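Local coordinates for putative type VI secretion protein (PDB 3U66) that probably serves as the cytoplasmic part of an inner-membrane-anchored component of the bacterial type VI secretion apparatus, of a kind also found in type IVb systems, at residues N102-Q114 and L128-S142. Numbering follows the deposited sequence.
Sequences NAGEELWERIREQ and LCRTLQLGFTGQYRS
Trp108 reaches from helix 103-114 into the chain that leaves helix 128-133, and its indole NE1 donates to Thr137 O at 2.7 Å. The acceptor lies in the indole plane, whereas the nitrogen stands above the carbonyl plane of Thr137. Tyr140 closes on one indole face in an edge-to-face pair, planes at 87°, its CD1 3.6 Å from Trp108 CG and its CB over the five-membered ring; Ile111 CD1 backs the opposite face. Leu132 CD2 comes obliquely against the six-membered ring, 3.7 Å from Trp108 CH2. Phe136 completes the aromatic cluster, lying obliquely beside Trp108. With CG anti to the backbone N (chi1 178°), its ring reaches Leu107, whose CD2 sits over one face, 3.7 Å from the Phe136 ring centroid; Gly138 N lies over the other. Farther along, Leu128 CD2 packs on Ile111 CG1 at 3.7 Å.

Backbone contacts pin the loop: Gln139 N donates to Gly104 O at 2.8 Å. Glu73 OE2, on helix 57-76, accepts from the Thr137 and Gly138 amides, while Arg148 of helix 148-157 touches Trp108 and Tyr140. Replacing the indole of Trp108 by an alanine is likely to leave Thr137 O without this donor and to open a gap between Tyr140, Leu132 and Phe136. The loop thus supplies both aromatic side chains to the cluster and peptide groups to the two hydrogen bonds, so apolar packing and directional bonds together fix the post-helix chain against helix 103-114.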
loop_
_atom_site.group_PDB
_atom_site.type_symbol
_atom_site.label_atom_id
_atom_site.label_comp_id
_atom_site.label_asym_id
_atom_site.label_seq_id
_atom_site.Cartn_x
_atom_site.Cartn_y
_atom_site.Cartn_z
ATOM N N ASN A 102 -0.618 -1.445 13.185
ATOM C CA ASN A 102 -0.325 -0.033 12.943
ATOM C C ASN A 102 0.379 0.240 11.591
ATOM O O ASN A 102 1.206 1.145 11.500
ATOM C CB ASN A 102 0.447 0.564 14.140
ATOM C CG ASN A 102 0.319 2.062 14.267
ATOM O OD1 ASN A 102 -0.751 2.657 14.037
ATOM N ND2 ASN A 102 1.421 2.699 14.637
ATOM N N ALA A 103 0.024 -0.521 10.538
ATOM C CA ALA A 103 0.614 -0.355 9.205
ATOM C C ALA A 103 0.174 0.938 8.538
ATOM O O ALA A 103 0.937 1.498 7.761
ATOM C CB ALA A 103 0.304 -1.549 8.321
ATOM N N GLY A 104 -1.008 1.433 8.898
ATOM C CA GLY A 104 -1.538 2.697 8.394
ATOM C C GLY A 104 -0.658 3.874 8.761
ATOM O O GLY A 104 -0.549 4.833 7.992
ATOM N N GLU A 105 0.028 3.771 9.912
ATOM C CA GLU A 105 0.931 4.787 10.445
ATOM C C GLU A 105 2.392 4.509 10.062
ATOM O O GLU A 105 3.050 5.394 9.499
ATOM C CB GLU A 105 0.783 4.870 11.978
ATOM C CG GLU A 105 1.244 6.181 12.590
ATOM C CD GLU A 105 1.076 6.276 14.093
ATOM O OE1 GLU A 105 -0.055 6.059 14.584
ATOM O OE2 GLU A 105 2.069 6.606 14.781
ATOM N N GLU A 106 2.905 3.298 10.377
ATOM C CA GLU A 106 4.311 2.991 10.126
ATOM C C GLU A 106 4.756 2.775 8.681
ATOM O O GLU A 106 5.962 2.829 8.428
ATOM C CB GLU A 106 4.941 2.017 11.146
ATOM C CG GLU A 106 4.293 0.653 11.254
ATOM N N LEU A 107 3.812 2.611 7.718
ATOM C CA LEU A 107 4.185 2.509 6.299
ATOM C C LEU A 107 4.626 3.890 5.777
ATOM O O LEU A 107 5.554 3.972 4.979
ATOM C CB LEU A 107 3.074 1.892 5.430
ATOM C CG LEU A 107 3.317 1.789 3.910
ATOM C CD1 LEU A 107 4.524 0.890 3.576
ATOM C CD2 LEU A 107 2.080 1.300 3.205
ATOM N N TRP A 108 3.983 4.967 6.265
ATOM C CA TRP A 108 4.343 6.350 5.955
ATOM C C TRP A 108 5.723 6.659 6.522
ATOM O O TRP A 108 6.519 7.315 5.862
ATOM C CB TRP A 108 3.296 7.334 6.510
ATOM C CG TRP A 108 2.123 7.498 5.599
ATOM C CD1 TRP A 108 0.850 7.059 5.816
ATOM C CD2 TRP A 108 2.136 8.030 4.267
ATOM N NE1 TRP A 108 0.061 7.326 4.722
ATOM C CE2 TRP A 108 0.830 7.915 3.752
ATOM C CE3 TRP A 108 3.136 8.594 3.457
ATOM C CZ2 TRP A 108 0.492 8.330 2.462
ATOM C CZ3 TRP A 108 2.790 9.041 2.192
ATOM C CH2 TRP A 108 1.481 8.919 1.711
ATOM N N GLU A 109 6.005 6.152 7.734
ATOM C CA GLU A 109 7.275 6.275 8.453
ATOM C C GLU A 109 8.355 5.545 7.623
ATOM O O GLU A 109 9.467 6.059 7.468
ATOM C CB GLU A 109 7.121 5.620 9.841
ATOM C CG GLU A 109 8.109 6.071 10.901
ATOM C CD GLU A 109 7.933 5.436 12.271
ATOM O OE1 GLU A 109 7.066 4.542 12.420
ATOM O OE2 GLU A 109 8.673 5.835 13.200
ATOM N N ARG A 110 7.978 4.394 7.035
ATOM C CA ARG A 110 8.807 3.538 6.202
ATOM C C ARG A 110 9.100 4.159 4.837
ATOM O O ARG A 110 10.185 3.950 4.312
ATOM C CB ARG A 110 8.140 2.161 6.059
ATOM C CG ARG A 110 8.945 1.120 5.311
ATOM C CD ARG A 110 9.812 0.232 6.185
ATOM N NE ARG A 110 9.021 -0.518 7.168
ATOM C CZ ARG A 110 8.741 -1.821 7.118
ATOM N NH1 ARG A 110 9.200 -2.560 6.122
ATOM N NH2 ARG A 110 8.017 -2.384 8.064
ATOM N N ILE A 111 8.152 4.907 4.255
ATOM C CA ILE A 111 8.340 5.609 2.971
ATOM C C ILE A 111 9.381 6.732 3.124
ATOM O O ILE A 111 10.263 6.878 2.275
ATOM C CB ILE A 111 6.989 6.103 2.346
ATOM C CG1 ILE A 111 6.123 4.908 1.860
ATOM C CG2 ILE A 111 7.220 7.103 1.175
ATOM C CD1 ILE A 111 4.627 5.185 1.710
ATOM N N ARG A 112 9.302 7.469 4.247
ATOM C CA ARG A 112 10.199 8.574 4.591
ATOM C C ARG A 112 11.642 8.133 4.796
ATOM O O ARG A 112 12.543 8.817 4.311
ATOM C CB ARG A 112 9.690 9.354 5.808
ATOM C CG ARG A 112 8.303 9.962 5.606
ATOM C CD ARG A 112 8.184 11.389 6.100
ATOM N NE ARG A 112 8.852 11.616 7.381
ATOM C CZ ARG A 112 8.288 11.424 8.568
ATOM N NH1 ARG A 112 7.037 10.984 8.653
ATOM N NH2 ARG A 112 8.971 11.664 9.677
ATOM N N GLU A 113 11.868 6.994 5.484
ATOM C CA GLU A 113 13.230 6.488 5.685
ATOM C C GLU A 113 13.862 5.941 4.406
ATOM O O GLU A 113 15.088 5.885 4.302
ATOM C CB GLU A 113 13.397 5.572 6.917
ATOM C CG GLU A 113 12.318 4.528 7.112
ATOM C CD GLU A 113 11.987 4.259 8.568
ATOM O OE1 GLU A 113 11.743 5.236 9.317
ATOM O OE2 GLU A 113 11.936 3.069 8.954
ATOM N N GLN A 114 13.021 5.593 3.416
ATOM C CA GLN A 114 13.458 5.150 2.091
ATOM C C GLN A 114 13.908 6.382 1.306
ATOM O O GLN A 114 14.871 6.301 0.542
ATOM C CB GLN A 114 12.332 4.409 1.346
ATOM C CG GLN A 114 12.146 2.956 1.773
ATOM C CD GLN A 114 13.308 2.059 1.404
ATOM O OE1 GLN A 114 13.735 1.965 0.250
ATOM N NE2 GLN A 114 13.848 1.370 2.389
ATOM N N LEU A 128 5.863 1.236 -3.679
ATOM C CA LEU A 128 5.363 2.264 -2.767
ATOM C C LEU A 128 4.499 3.299 -3.515
ATOM O O LEU A 128 3.546 3.842 -2.941
ATOM C CB LEU A 128 6.521 2.939 -2.006
ATOM C CG LEU A 128 7.293 2.064 -1.005
ATOM C CD1 LEU A 128 8.507 2.781 -0.491
ATOM C CD2 LEU A 128 6.418 1.616 0.163
ATOM N N CYS A 129 4.821 3.545 -4.802
ATOM C CA CYS A 129 4.058 4.445 -5.663
ATOM C C CYS A 129 2.762 3.761 -6.062
ATOM O O CYS A 129 1.698 4.383 -6.044
ATOM C CB CYS A 129 4.870 4.858 -6.890
ATOM S SG CYS A 129 6.161 6.075 -6.542
ATOM N N ARG A 130 2.856 2.471 -6.407
ATOM C CA ARG A 130 1.711 1.649 -6.791
ATOM C C ARG A 130 0.742 1.518 -5.619
ATOM O O ARG A 130 -0.472 1.603 -5.836
ATOM C CB ARG A 130 2.176 0.273 -7.301
ATOM C CG ARG A 130 1.489 -0.204 -8.578
ATOM C CD ARG A 130 1.835 0.655 -9.775
ATOM N NE ARG A 130 2.020 -0.114 -11.004
ATOM C CZ ARG A 130 1.279 0.020 -12.099
ATOM N NH1 ARG A 130 0.277 0.893 -12.129
ATOM N NH2 ARG A 130 1.526 -0.719 -13.170
ATOM N N THR A 131 1.281 1.386 -4.375
ATOM C CA THR A 131 0.509 1.286 -3.136
ATOM C C THR A 131 -0.355 2.547 -2.961
ATOM O O THR A 131 -1.541 2.435 -2.664
ATOM C CB THR A 131 1.444 0.981 -1.948
ATOM O OG1 THR A 131 2.104 -0.268 -2.182
ATOM C CG2 THR A 131 0.719 0.934 -0.612
ATOM N N LEU A 132 0.237 3.729 -3.196
ATOM C CA LEU A 132 -0.450 5.020 -3.090
ATOM C C LEU A 132 -1.415 5.274 -4.237
ATOM O O LEU A 132 -2.451 5.903 -4.015
ATOM C CB LEU A 132 0.538 6.194 -2.956
ATOM C CG LEU A 132 1.473 6.221 -1.737
ATOM C CD1 LEU A 132 2.245 7.501 -1.689
ATOM C CD2 LEU A 132 0.727 6.028 -0.435
ATOM N N GLN A 133 -1.077 4.800 -5.457
ATOM C CA GLN A 133 -1.904 4.928 -6.657
ATOM C C GLN A 133 -3.197 4.137 -6.498
ATOM O O GLN A 133 -4.243 4.617 -6.918
ATOM C CB GLN A 133 -1.133 4.436 -7.898
ATOM C CG GLN A 133 -1.898 4.575 -9.221
ATOM C CD GLN A 133 -1.402 3.693 -10.339
ATOM O OE1 GLN A 133 -0.482 2.887 -10.188
ATOM N NE2 GLN A 133 -2.030 3.808 -11.489
ATOM N N LEU A 134 -3.134 2.943 -5.883
ATOM C CA LEU A 134 -4.313 2.082 -5.717
ATOM C C LEU A 134 -5.281 2.508 -4.606
ATOM O O LEU A 134 -6.353 1.913 -4.460
ATOM C CB LEU A 134 -3.952 0.581 -5.647
ATOM C CG LEU A 134 -3.069 0.007 -6.775
ATOM C CD1 LEU A 134 -2.893 -1.463 -6.606
ATOM C CD2 LEU A 134 -3.631 0.286 -8.151
ATOM N N GLY A 135 -4.909 3.539 -3.853
ATOM C CA GLY A 135 -5.767 4.098 -2.822
ATOM C C GLY A 135 -5.292 4.075 -1.387
ATOM O O GLY A 135 -6.089 4.402 -0.500
ATOM N N PHE A 136 -4.010 3.713 -1.126
ATOM C CA PHE A 136 -3.538 3.704 0.263
ATOM C C PHE A 136 -3.476 5.109 0.831
ATOM O O PHE A 136 -2.839 5.985 0.255
ATOM C CB PHE A 136 -2.195 2.981 0.450
ATOM C CG PHE A 136 -1.682 3.019 1.874
ATOM C CD1 PHE A 136 -2.113 2.089 2.811
ATOM C CD2 PHE A 136 -0.783 4.000 2.283
ATOM C CE1 PHE A 136 -1.645 2.127 4.125
ATOM C CE2 PHE A 136 -0.319 4.044 3.602
ATOM C CZ PHE A 136 -0.752 3.106 4.513
ATOM N N THR A 137 -4.140 5.306 1.966
ATOM C CA THR A 137 -4.204 6.572 2.681
ATOM C C THR A 137 -3.471 6.448 4.010
ATOM O O THR A 137 -2.636 7.291 4.324
ATOM C CB THR A 137 -5.671 7.005 2.830
ATOM O OG1 THR A 137 -6.243 7.135 1.528
ATOM C CG2 THR A 137 -5.826 8.312 3.597
ATOM N N GLY A 138 -3.805 5.418 4.779
ATOM C CA GLY A 138 -3.249 5.183 6.104
ATOM C C GLY A 138 -3.629 6.267 7.091
ATOM O O GLY A 138 -4.687 6.892 6.962
ATOM N N GLN A 139 -2.772 6.478 8.094
ATOM C CA GLN A 139 -2.928 7.514 9.108
ATOM C C GLN A 139 -1.562 8.187 9.254
ATOM O O GLN A 139 -0.715 7.738 10.029
ATOM C CB GLN A 139 -3.425 6.954 10.454
ATOM C CG GLN A 139 -4.768 6.218 10.417
ATOM C CD GLN A 139 -4.594 4.722 10.252
ATOM O OE1 GLN A 139 -3.789 4.074 10.938
ATOM N NE2 GLN A 139 -5.371 4.130 9.354
ATOM N N TYR A 140 -1.328 9.221 8.437
ATOM C CA TYR A 140 -0.079 9.976 8.439
ATOM C C TYR A 140 -0.009 10.892 9.651
ATOM O O TYR A 140 -0.975 11.594 9.982
ATOM C CB TYR A 140 0.067 10.785 7.141
ATOM C CG TYR A 140 1.366 11.563 7.017
ATOM C CD1 TYR A 140 2.513 10.964 6.507
ATOM C CD2 TYR A 140 1.422 12.916 7.342
ATOM C CE1 TYR A 140 3.705 11.680 6.371
ATOM C CE2 TYR A 140 2.612 13.640 7.217
ATOM C CZ TYR A 140 3.750 13.021 6.726
ATOM O OH TYR A 140 4.923 13.734 6.595
ATOM N N ARG A 141 1.143 10.842 10.324
ATOM C CA ARG A 141 1.480 11.639 11.499
ATOM C C ARG A 141 2.923 12.094 11.309
ATOM O O ARG A 141 3.739 11.333 10.775
ATOM C CB ARG A 141 1.388 10.821 12.812
ATOM C CG ARG A 141 0.264 9.792 12.917
ATOM C CD ARG A 141 -0.882 10.263 13.780
ATOM N NE ARG A 141 -2.020 10.707 12.971
ATOM C CZ ARG A 141 -3.154 10.023 12.828
ATOM N NH1 ARG A 141 -3.326 8.866 13.448
ATOM N NH2 ARG A 141 -4.130 10.511 12.072
ATOM N N SER A 142 3.243 13.323 11.748
ATOM C CA SER A 142 4.595 13.887 11.681
ATOM C C SER A 142 4.674 15.119 12.562
ATOM O O SER A 142 4.188 16.191 12.167
ATOM C CB SER A 142 5.003 14.232 10.248
ATOM O OG SER A 142 6.402 14.455 10.174
#